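Local coordinates for protein transcriptional regulator (PDB 5JUF) that probably acts as a peptide-responsive quorum-sensing activator of streptococcal competence genes, pairing a DNA-binding helix-turn-helix domain with a TPR domain, at residues 84-89 with 202-207; 95-100 with 128-133; 168-173 with 185-190. One frame throughout, in Å; residues are numbered along the deposited sequence.

The three contacts lie in the all-helical tetratricopeptide region and differ in depth. Contact 3 is the core one: aromatic rings meet isoleucines between the consecutive helices 160-173 and 181-192. Contact 1, partly buried, is also apolar, but it brings together helices far apart in sequence, 76-86 and 200-219. Contact 2, like contact 3, joins consecutive helices, 94-111 and 117-130, but at the surface, where a lysine covers a leucine and its ammonium meets a sulfate. Contacts 1 and 2 are tied together by Arg96 NH2 and Lys100 NZ, which bond to Pro89 O and Phe88 O. Contacts 2 and 3 are joined by Asn128 ND2 and Tyr168 OH. Along the chain, contact 1's loop encloses both others.

Contact 1: residues 84-89 with 202-207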
loop_
_atom_site.group_PDB
_atom_site.type_symbol
_atom_site.label_atom_id
_atom_site.label_comp_id
_atom_site.label_asym_id
_atom_site.label_seq_id
_atom_site.Cartn_x
_atom_site.Cartn_y
_atom_site.Cartn_z
ATOM N N ARG A 84 -10.435 -9.401 -4.507
ATOM C CA ARG A 84 -10.128 -10.822 -4.383
ATOM C C ARG A 84 -8.628 -11.059 -4.264
ATOM O O ARG A 84 -8.186 -11.891 -3.463
ATOM C CB ARG A 84 -10.684 -11.606 -5.569
ATOM C CG ARG A 84 -10.257 -13.069 -5.566
ATOM C CD ARG A 84 -11.102 -13.901 -6.517
ATOM N NE ARG A 84 -10.525 -14.026 -7.855
ATOM C CZ ARG A 84 -9.879 -15.103 -8.293
ATOM N NH1 ARG A 84 -9.403 -15.136 -9.531
ATOM N NH2 ARG A 84 -9.714 -16.151 -7.495
ATOM N N LEU A 85 -7.820 -10.339 -5.041
ATOM C CA LEU A 85 -6.399 -10.659 -5.006
ATOM C C LEU A 85 -5.710 -10.064 -3.775
ATOM O O LEU A 85 -4.722 -10.627 -3.291
ATOM C CB LEU A 85 -5.726 -10.216 -6.312
ATOM C CG LEU A 85 -5.494 -8.753 -6.671
ATOM C CD1 LEU A 85 -4.277 -8.188 -5.931
ATOM C CD2 LEU A 85 -5.304 -8.632 -8.179
ATOM N N ILE A 86 -6.216 -8.952 -3.242
ATOM C CA ILE A 86 -5.686 -8.458 -1.972
ATOM C C ILE A 86 -6.024 -9.420 -0.837
ATOM O O ILE A 86 -5.201 -9.661 0.057
ATOM C CB ILE A 86 -6.193 -7.030 -1.697
ATOM C CG1 ILE A 86 -5.486 -6.056 -2.643
ATOM C CG2 ILE A 86 -5.943 -6.637 -0.227
ATOM C CD1 ILE A 86 -6.107 -4.702 -2.740
ATOM N N LYS A 87 -7.219 -10.012 -0.864
ATOM C CA LYS A 87 -7.588 -10.979 0.159
ATOM C C LYS A 87 -7.017 -12.366 -0.110
ATOM O O LYS A 87 -7.322 -13.290 0.646
ATOM C CB LYS A 87 -9.115 -11.050 0.303
ATOM C CG LYS A 87 -9.760 -9.685 0.580
ATOM C CD LYS A 87 -11.222 -9.804 0.962
ATOM C CE LYS A 87 -12.094 -10.128 -0.237
ATOM N NZ LYS A 87 -13.557 -10.065 0.112
ATOM N N PHE A 88 -6.207 -12.532 -1.158
ATOM C CA PHE A 88 -5.594 -13.818 -1.462
ATOM C C PHE A 88 -4.243 -13.929 -0.754
ATOM O O PHE A 88 -3.259 -13.328 -1.197
ATOM C CB PHE A 88 -5.420 -13.996 -2.971
ATOM C CG PHE A 88 -4.840 -15.339 -3.356
ATOM C CD1 PHE A 88 -5.612 -16.488 -3.296
ATOM C CD2 PHE A 88 -3.525 -15.452 -3.755
ATOM C CE1 PHE A 88 -5.076 -17.727 -3.645
ATOM C CE2 PHE A 88 -2.988 -16.683 -4.104
ATOM C CZ PHE A 88 -3.763 -17.816 -4.051
ATOM N N PRO A 89 -4.148 -14.672 0.346
ATOM C CA PRO A 89 -2.881 -14.726 1.080
ATOM C C PRO A 89 -1.917 -15.721 0.452
ATOM O O PRO A 89 -2.294 -16.834 0.077
ATOM C CB PRO A 89 -3.314 -15.177 2.482
ATOM C CG PRO A 89 -4.500 -16.052 2.219
ATOM C CD PRO A 89 -5.196 -15.480 0.995
ATOM N N TYR A 202 -9.269 -3.150 3.253
ATOM C CA TYR A 202 -8.500 -2.108 3.921
ATOM C C TYR A 202 -7.696 -2.682 5.080
ATOM O O TYR A 202 -6.494 -2.405 5.227
ATOM C CB TYR A 202 -9.451 -1.022 4.418
ATOM C CG TYR A 202 -8.761 0.179 5.028
ATOM C CD1 TYR A 202 -8.335 1.233 4.226
ATOM C CD2 TYR A 202 -8.549 0.265 6.411
ATOM C CE1 TYR A 202 -7.705 2.348 4.774
ATOM C CE2 TYR A 202 -7.914 1.377 6.975
ATOM C CZ TYR A 202 -7.500 2.420 6.148
ATOM O OH TYR A 202 -6.873 3.532 6.685
ATOM N N ASN A 203 -8.354 -3.489 5.917
ATOM C CA ASN A 203 -7.722 -3.976 7.135
ATOM C C ASN A 203 -6.538 -4.882 6.834
ATOM O O ASN A 203 -5.548 -4.877 7.574
ATOM C CB ASN A 203 -8.756 -4.709 7.999
ATOM C CG ASN A 203 -9.817 -3.777 8.545
ATOM O OD1 ASN A 203 -9.702 -2.557 8.422
ATOM N ND2 ASN A 203 -10.848 -4.345 9.173
ATOM N N ILE A 204 -6.633 -5.696 5.777
ATOM C CA ILE A 204 -5.517 -6.568 5.413
ATOM C C ILE A 204 -4.313 -5.736 5.000
ATOM O O ILE A 204 -3.181 -5.984 5.432
ATOM C CB ILE A 204 -5.940 -7.544 4.297
ATOM C CG1 ILE A 204 -6.844 -8.632 4.875
ATOM C CG2 ILE A 204 -4.711 -8.167 3.631
ATOM C CD1 ILE A 204 -7.510 -9.492 3.832
ATOM N N VAL A 205 -4.542 -4.720 4.165
ATOM C CA VAL A 205 -3.443 -3.858 3.738
ATOM C C VAL A 205 -2.868 -3.109 4.928
ATOM O O VAL A 205 -1.647 -3.013 5.088
ATOM C CB VAL A 205 -3.914 -2.888 2.639
ATOM C CG1 VAL A 205 -2.849 -1.837 2.389
ATOM C CG2 VAL A 205 -4.220 -3.659 1.351
ATOM N N LEU A 206 -3.741 -2.577 5.787
ATOM C CA LEU A 206 -3.290 -1.957 7.027
ATOM C C LEU A 206 -2.457 -2.931 7.864
ATOM O O LEU A 206 -1.390 -2.571 8.376
ATOM C CB LEU A 206 -4.505 -1.456 7.816
ATOM C CG LEU A 206 -4.247 -0.822 9.188
ATOM C CD1 LEU A 206 -3.324 0.401 9.041
ATOM C CD2 LEU A 206 -5.550 -0.448 9.886
ATOM N N PHE A 207 -2.927 -4.179 8.006
ATOM C CA PHE A 207 -2.190 -5.160 8.807
ATOM C C PHE A 207 -0.788 -5.373 8.257
ATOM O O PHE A 207 0.199 -5.405 9.008
ATOM C CB PHE A 207 -2.933 -6.499 8.857
ATOM C CG PHE A 207 -2.207 -7.550 9.663
ATOM C CD1 PHE A 207 -2.387 -7.624 11.038
ATOM C CD2 PHE A 207 -1.333 -8.439 9.050
ATOM C CE1 PHE A 207 -1.720 -8.579 11.796
ATOM C CE2 PHE A 207 -0.643 -9.395 9.807
ATOM C CZ PHE A 207 -0.834 -9.452 11.181
#
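Ile86 and Val205 meet through their gamma methyls, Ile86 CG2 lying 3.8 Å from Val205 CG2, and the two side chains cross obliquely. Ile86 sends CG2 out to this meeting by setting it opposite its own backbone N, while its longer arm, CG1, turns back beside that N (chi1 -72°). Ile204 repeats the same first torsion from the other helix. Its CG2 rests against the backbone oxygen Ile86 O at 3.9 Å, and the two isoleucine CG2 methyls stand a looser 4.3 Å apart. The other arm of Ile204 reaches past the end of helix 76-86: its CD1 sits 4.0 Å from Lys87 CG, with the two side chains roughly perpendicular. Beta-branched residues suit this place, since their methyls project a fixed short way from each backbone. Lys87 lends only the apolar root of its chain, which beyond CG runs away from Ile204, bent once at chi3, and takes the ammonium to the exposed side. Val205 is also backed by Leu163 and Leu164 of helix 160-173. The contact thus joins two helices distant in sequence within the tetratricopeptide region, consistent with packing across the superhelix of a TPR domain rather than between its successive helices.

Contact 2: residues 95-100 with 128-133. With SO4 (sulfate ion), chain B.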
loop_
_atom_site.group_PDB
_atom_site.type_symbol
_atom_site.label_atom_id
_atom_site.label_comp_id
_atom_site.label_asym_id
_atom_site.label_seq_id
_atom_site.Cartn_x
_atom_site.Cartn_y
_atom_site.Cartn_z
ATOM N N ASP A 95 4.216 -21.207 -4.795
ATOM C CA ASP A 95 3.150 -21.480 -5.756
ATOM C C ASP A 95 2.025 -20.458 -5.644
ATOM O O ASP A 95 1.460 -20.034 -6.658
ATOM C CB ASP A 95 2.594 -22.889 -5.561
ATOM C CG ASP A 95 3.605 -23.965 -5.893
ATOM O OD1 ASP A 95 4.558 -23.672 -6.644
ATOM O OD2 ASP A 95 3.440 -25.105 -5.405
ATOM N N ARG A 96 1.678 -20.061 -4.417
ATOM C CA ARG A 96 0.640 -19.050 -4.231
ATOM C C ARG A 96 1.137 -17.653 -4.586
ATOM O O ARG A 96 0.351 -16.812 -5.043
ATOM C CB ARG A 96 0.119 -19.099 -2.791
ATOM C CG ARG A 96 -0.554 -20.453 -2.426
ATOM C CD ARG A 96 -1.010 -20.511 -0.965
ATOM N NE ARG A 96 -2.007 -19.489 -0.670
ATOM C CZ ARG A 96 -3.313 -19.649 -0.853
ATOM N NH1 ARG A 96 -3.782 -20.798 -1.322
ATOM N NH2 ARG A 96 -4.150 -18.660 -0.566
ATOM N N ILE A 97 2.426 -17.374 -4.379
ATOM C CA ILE A 97 2.976 -16.104 -4.849
ATOM C C ILE A 97 2.835 -16.004 -6.359
ATOM O O ILE A 97 2.443 -14.957 -6.899
ATOM C CB ILE A 97 4.447 -15.960 -4.418
ATOM C CG1 ILE A 97 4.548 -15.851 -2.897
ATOM C CG2 ILE A 97 5.096 -14.746 -5.098
ATOM C CD1 ILE A 97 5.987 -15.879 -2.392
ATOM N N LYS A 98 3.161 -17.087 -7.067
ATOM C CA LYS A 98 3.066 -17.084 -8.522
ATOM C C LYS A 98 1.618 -16.934 -8.982
ATOM O O LYS A 98 1.343 -16.210 -9.948
ATOM C CB LYS A 98 3.691 -18.364 -9.081
ATOM C CG LYS A 98 3.685 -18.483 -10.602
ATOM C CD LYS A 98 4.501 -17.364 -11.254
ATOM C CE LYS A 98 4.496 -17.459 -12.780
ATOM N NZ LYS A 98 5.413 -16.468 -13.407
ATOM N N SER A 99 0.683 -17.624 -8.317
ATOM C CA SER A 99 -0.731 -17.471 -8.657
ATOM C C SER A 99 -1.198 -16.035 -8.467
ATOM O O SER A 99 -1.937 -15.500 -9.302
ATOM C CB SER A 99 -1.593 -18.412 -7.816
ATOM O OG SER A 99 -1.457 -19.732 -8.277
ATOM N N LYS A 100 -0.792 -15.402 -7.362
ATOM C CA LYS A 100 -1.210 -14.033 -7.082
ATOM C C LYS A 100 -0.650 -13.063 -8.111
ATOM O O LYS A 100 -1.349 -12.137 -8.552
ATOM C CB LYS A 100 -0.764 -13.636 -5.676
ATOM C CG LYS A 100 -1.320 -12.317 -5.171
ATOM C CD LYS A 100 -1.171 -12.232 -3.649
ATOM C CE LYS A 100 -1.561 -10.849 -3.156
ATOM N NZ LYS A 100 -1.913 -10.852 -1.710
ATOM N N ASN A 128 5.637 -5.709 -7.760
ATOM C CA ASN A 128 7.052 -5.537 -7.432
ATOM C C ASN A 128 7.371 -6.057 -6.036
ATOM O O ASN A 128 8.399 -6.713 -5.836
ATOM C CB ASN A 128 7.440 -4.065 -7.560
ATOM C CG ASN A 128 7.667 -3.648 -9.002
ATOM O OD1 ASN A 128 7.518 -4.452 -9.922
ATOM N ND2 ASN A 128 8.002 -2.378 -9.208
ATOM N N ILE A 129 6.496 -5.789 -5.062
ATOM C CA ILE A 129 6.724 -6.281 -3.707
ATOM C C ILE A 129 6.670 -7.806 -3.685
ATOM O O ILE A 129 7.553 -8.462 -3.124
ATOM C CB ILE A 129 5.709 -5.661 -2.724
ATOM C CG1 ILE A 129 5.950 -4.157 -2.557
ATOM C CG2 ILE A 129 5.785 -6.340 -1.350
ATOM C CD1 ILE A 129 4.940 -3.491 -1.638
ATOM N N LEU A 130 5.651 -8.393 -4.325
ATOM C CA LEU A 130 5.483 -9.845 -4.286
ATOM C C LEU A 130 6.594 -10.566 -5.030
ATOM O O LEU A 130 7.007 -11.657 -4.624
ATOM C CB LEU A 130 4.134 -10.242 -4.882
ATOM C CG LEU A 130 2.929 -10.230 -3.963
ATOM C CD1 LEU A 130 1.689 -10.369 -4.818
ATOM C CD2 LEU A 130 3.028 -11.385 -2.975
ATOM N N SER A 131 7.062 -9.999 -6.140
ATOM C CA SER A 131 8.156 -10.613 -6.877
ATOM C C SER A 131 9.521 -10.202 -6.348
ATOM O O SER A 131 10.530 -10.623 -6.915
ATOM C CB SER A 131 8.063 -10.260 -8.364
ATOM O OG SER A 131 8.286 -8.871 -8.557
ATOM N N PHE A 132 9.568 -9.387 -5.295
ATOM C CA PHE A 132 10.821 -8.857 -4.750
ATOM C C PHE A 132 11.672 -8.241 -5.861
ATOM O O PHE A 132 12.868 -8.505 -6.000
ATOM C CB PHE A 132 11.594 -9.930 -3.986
ATOM C CG PHE A 132 12.575 -9.373 -3.000
ATOM C CD1 PHE A 132 12.131 -8.686 -1.878
ATOM C CD2 PHE A 132 13.940 -9.529 -3.194
ATOM C CE1 PHE A 132 13.032 -8.166 -0.964
ATOM C CE2 PHE A 132 14.851 -9.012 -2.286
ATOM C CZ PHE A 132 14.395 -8.332 -1.168
ATOM N N THR A 133 11.018 -7.434 -6.683
ATOM C CA THR A 133 11.681 -6.681 -7.726
ATOM C C THR A 133 12.194 -5.379 -7.132
ATOM O O THR A 133 11.421 -4.627 -6.535
ATOM C CB THR A 133 10.713 -6.406 -8.875
ATOM O OG1 THR A 133 10.410 -7.642 -9.525
ATOM C CG2 THR A 133 11.323 -5.434 -9.873
HETATM S S SO4 B . 0.688 -11.623 0.949
HETATM O O1 SO4 B . 1.767 -12.577 1.194
HETATM O O2 SO4 B . 0.838 -10.503 1.872
HETATM O O3 SO4 B . 0.747 -11.150 -0.433
HETATM O O4 SO4 B . -0.600 -12.280 1.177
#
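A helical hairpin of the TPR region brings Ile97 and Lys100, near the start of helix 94-111, against Leu130, at the end of the next helix, 117-130. Leu130 carries most of the contact. Its CD1 lies against the aliphatic run of Lys100, 3.6 Å from both Lys100 CG and Lys100 CD, and the two side chains cross at about a right angle. Lysine suits this half-covered place because its methylenes can cover a leucine while the charge travels on: with CG opposite the backbone N (chi1 -171°) and an extended chain beyond, NZ is carried past the leucine. There it bonds to Phe88 O and to the sulfate, with Lys100 NZ to sulfate O3 at 3.0 Å and a weak second bond to O4. Thr90 OG1 also holds this anion, which probably came from the crystallisation liquor, and Leu130 CD2 touches its O3 at 3.4 Å. One turn before Lys100, Ile97 CG2 rests on the backbone oxygen, Leu130 O, at 3.7 Å, while Leu101 and Ile104 add apolar cover for Leu130. The helix then closes in a Schellman motif. Phe132 takes positive phi (50°), Thr133 N bonds to Asn128 O at 2.8 Å and Phe132 N to Ile129 O. Just beyond the contact, Thr133 OG1 donates to Ser131 OG at 2.6 Å.

Contact 3: residues 168-173 with 185-190; sequences YYFFHL and ERIIKR. With SO4 (sulfate ion), chain D.
Tyr168 O is gripped by two donors of one residue, His172 N at 3.0 Å and His172 ND1 at 2.8 Å, which come from opposite faces of the carbonyl plane. The ring bond is nearly straight at hydrogen (166°), and the oxygen lies close to the imidazole plane, fixing its rotation. NE2 bonds to Glu142 OE2, and since both nitrogens face acceptors, one of them a carboxylate, the ring is probably protonated on both. In the same turn Tyr169 and Phe170 reach across to Ile187 and Ile188. Helices 160-173 and 181-192 follow each other in the TPR array, whose helices stack into a superhelix. Here their segments run 140° apart in direction, with axes no nearer than 12.4 Å, a gap that suits long aromatic side chains. Tyr169 CE2 meets Ile187 CG1 at 3.9 Å; the Phe170 and Ile187 side chains run past each other in opposite directions, with Phe170 CZ 4.0 Å from Ile187 CG2. Ile188 CD1 lies 3.9 Å from Phe170 CZ, with a chi2 (-16°) near eclipsed that is strained or poorly fixed. Phe149 stacks on Tyr169, while Ile213 of helix 200-219 touches both Phe170 and Ile188. Lys189 and Arg190 hold a sulfate, probably from the crystallisation liquor. Lys189 NZ bonds to sulfate O1 at 2.8 Å, and Arg190 NH2 reaches O4 at 3.0 Å along the guanidinium edge, with Arg186 CG over one face.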
loop_
_atom_site.group_PDB
_atom_site.type_symbol
_atom_site.label_atom_id
_atom_site.label_comp_id
_atom_site.label_asym_id
_atom_site.label_seq_id
_atom_site.Cartn_x
_atom_site.Cartn_y
_atom_site.Cartn_z
ATOM N N TYR A 168 4.856 0.548 -0.347
ATOM C CA TYR A 168 5.987 0.634 -1.268
ATOM C C TYR A 168 7.103 1.510 -0.702
ATOM O O TYR A 168 8.285 1.251 -0.962
ATOM C CB TYR A 168 5.519 1.166 -2.625
ATOM C CG TYR A 168 6.403 0.798 -3.795
ATOM C CD1 TYR A 168 6.776 -0.518 -4.012
ATOM C CD2 TYR A 168 6.828 1.758 -4.701
ATOM C CE1 TYR A 168 7.560 -0.881 -5.102
ATOM C CE2 TYR A 168 7.625 1.408 -5.814
ATOM C CZ TYR A 168 7.992 0.083 -5.996
ATOM O OH TYR A 168 8.770 -0.296 -7.079
ATOM N N TYR A 169 6.744 2.540 0.073
ATOM C CA TYR A 169 7.735 3.321 0.815
ATOM C C TYR A 169 8.505 2.445 1.807
ATOM O O TYR A 169 9.742 2.480 1.853
ATOM C CB TYR A 169 7.039 4.484 1.520
ATOM C CG TYR A 169 7.779 5.093 2.706
ATOM C CD1 TYR A 169 9.022 5.703 2.550
ATOM C CD2 TYR A 169 7.217 5.074 3.976
ATOM C CE1 TYR A 169 9.687 6.273 3.633
ATOM C CE2 TYR A 169 7.883 5.646 5.069
ATOM C CZ TYR A 169 9.117 6.244 4.878
ATOM O OH TYR A 169 9.770 6.816 5.946
ATOM N N PHE A 170 7.798 1.617 2.581
ATOM C CA PHE A 170 8.497 0.692 3.482
ATOM C C PHE A 170 9.410 -0.258 2.704
ATOM O O PHE A 170 10.511 -0.592 3.164
ATOM C CB PHE A 170 7.488 -0.099 4.322
ATOM C CG PHE A 170 6.691 0.746 5.276
ATOM C CD1 PHE A 170 7.223 1.914 5.804
ATOM C CD2 PHE A 170 5.403 0.379 5.635
ATOM C CE1 PHE A 170 6.489 2.696 6.680
ATOM C CE2 PHE A 170 4.667 1.166 6.512
ATOM C CZ PHE A 170 5.209 2.317 7.032
ATOM N N PHE A 171 8.967 -0.689 1.515
ATOM C CA PHE A 171 9.795 -1.504 0.623
ATOM C C PHE A 171 11.096 -0.788 0.255
ATOM O O PHE A 171 12.154 -1.424 0.164
ATOM C CB PHE A 171 8.960 -1.858 -0.620
ATOM C CG PHE A 171 9.579 -2.890 -1.550
ATOM C CD1 PHE A 171 9.716 -4.222 -1.158
ATOM C CD2 PHE A 171 9.929 -2.543 -2.852
ATOM C CE1 PHE A 171 10.242 -5.167 -2.029
ATOM C CE2 PHE A 171 10.448 -3.488 -3.737
ATOM C CZ PHE A 171 10.614 -4.801 -3.317
ATOM N N HIS A 172 11.052 0.540 0.058
ATOM C CA HIS A 172 12.292 1.291 -0.179
ATOM C C HIS A 172 13.223 1.249 1.031
ATOM O O HIS A 172 14.446 1.369 0.883
ATOM C CB HIS A 172 12.005 2.764 -0.511
ATOM C CG HIS A 172 11.514 3.005 -1.908
ATOM N ND1 HIS A 172 10.317 2.509 -2.376
ATOM C CD2 HIS A 172 12.043 3.731 -2.922
ATOM C CE1 HIS A 172 10.134 2.907 -3.623
ATOM N NE2 HIS A 172 11.168 3.648 -3.979
ATOM N N LEU A 173 12.673 1.103 2.232
ATOM C CA LEU A 173 13.481 1.147 3.446
ATOM C C LEU A 173 14.063 -0.206 3.836
ATOM O O LEU A 173 14.899 -0.259 4.745
ATOM C CB LEU A 173 12.654 1.681 4.619
ATOM C CG LEU A 173 12.078 3.090 4.491
ATOM C CD1 LEU A 173 11.468 3.504 5.831
ATOM C CD2 LEU A 173 13.128 4.085 4.033
ATOM N N GLU A 185 8.868 8.309 11.338
ATOM C CA GLU A 185 8.038 8.496 12.526
ATOM C C GLU A 185 6.704 9.141 12.177
ATOM O O GLU A 185 5.665 8.774 12.734
ATOM C CB GLU A 185 8.778 9.355 13.554
ATOM C CG GLU A 185 9.981 8.676 14.198
ATOM C CD GLU A 185 9.594 7.508 15.083
ATOM O OE1 GLU A 185 10.461 6.650 15.346
ATOM O OE2 GLU A 185 8.424 7.449 15.516
ATOM N N ARG A 186 6.727 10.139 11.292
ATOM C CA ARG A 186 5.500 10.790 10.853
ATOM C C ARG A 186 4.565 9.801 10.168
ATOM O O ARG A 186 3.368 9.753 10.470
ATOM C CB ARG A 186 5.850 11.944 9.916
ATOM C CG ARG A 186 4.679 12.807 9.495
ATOM C CD ARG A 186 5.185 14.069 8.782
ATOM N NE ARG A 186 5.012 14.005 7.331
ATOM C CZ ARG A 186 5.757 14.678 6.458
ATOM N NH1 ARG A 186 5.527 14.565 5.161
ATOM N NH2 ARG A 186 6.747 15.450 6.882
ATOM N N ILE A 187 5.095 8.996 9.243
ATOM C CA ILE A 187 4.269 7.991 8.574
ATOM C C ILE A 187 3.747 6.966 9.577
ATOM O O ILE A 187 2.563 6.609 9.555
ATOM C CB ILE A 187 5.057 7.319 7.435
ATOM C CG1 ILE A 187 5.459 8.340 6.370
ATOM C CG2 ILE A 187 4.228 6.196 6.768
ATOM C CD1 ILE A 187 4.290 8.920 5.594
ATOM N N ILE A 188 4.624 6.473 10.465
ATOM C CA ILE A 188 4.229 5.480 11.477
ATOM C C ILE A 188 3.046 5.987 12.286
ATOM O O ILE A 188 2.045 5.286 12.471
ATOM C CB ILE A 188 5.407 5.165 12.428
ATOM C CG1 ILE A 188 6.512 4.365 11.757
ATOM C CG2 ILE A 188 4.923 4.425 13.667
ATOM C CD1 ILE A 188 6.119 3.742 10.506
ATOM N N LYS A 189 3.184 7.198 12.835
ATOM C CA LYS A 189 2.159 7.754 13.709
ATOM C C LYS A 189 0.819 7.849 12.997
ATOM O O LYS A 189 -0.227 7.565 13.585
ATOM C CB LYS A 189 2.587 9.133 14.209
ATOM C CG LYS A 189 1.452 9.912 14.889
ATOM C CD LYS A 189 1.841 11.335 15.310
ATOM C CE LYS A 189 0.654 12.047 15.965
ATOM N NZ LYS A 189 0.979 13.401 16.495
ATOM N N ARG A 190 0.826 8.265 11.730
ATOM C CA ARG A 190 -0.443 8.415 11.032
ATOM C C ARG A 190 -1.057 7.055 10.716
ATOM O O ARG A 190 -2.275 6.883 10.830
ATOM C CB ARG A 190 -0.249 9.271 9.785
ATOM C CG ARG A 190 -0.038 10.751 10.172
ATOM C CD ARG A 190 0.417 11.598 8.994
ATOM N NE ARG A 190 0.887 12.892 9.469
ATOM C CZ ARG A 190 1.304 13.871 8.680
ATOM N NH1 ARG A 190 1.303 13.707 7.364
ATOM N NH2 ARG A 190 1.725 15.016 9.213
HETATM S S SO4 D . 0.233 14.673 12.936
HETATM O O1 SO4 D . 0.438 15.070 14.327
HETATM O O2 SO4 D . -0.153 13.266 12.875
HETATM O O3 SO4 D . -0.822 15.499 12.351
HETATM O O4 SO4 D . 1.475 14.881 12.192
#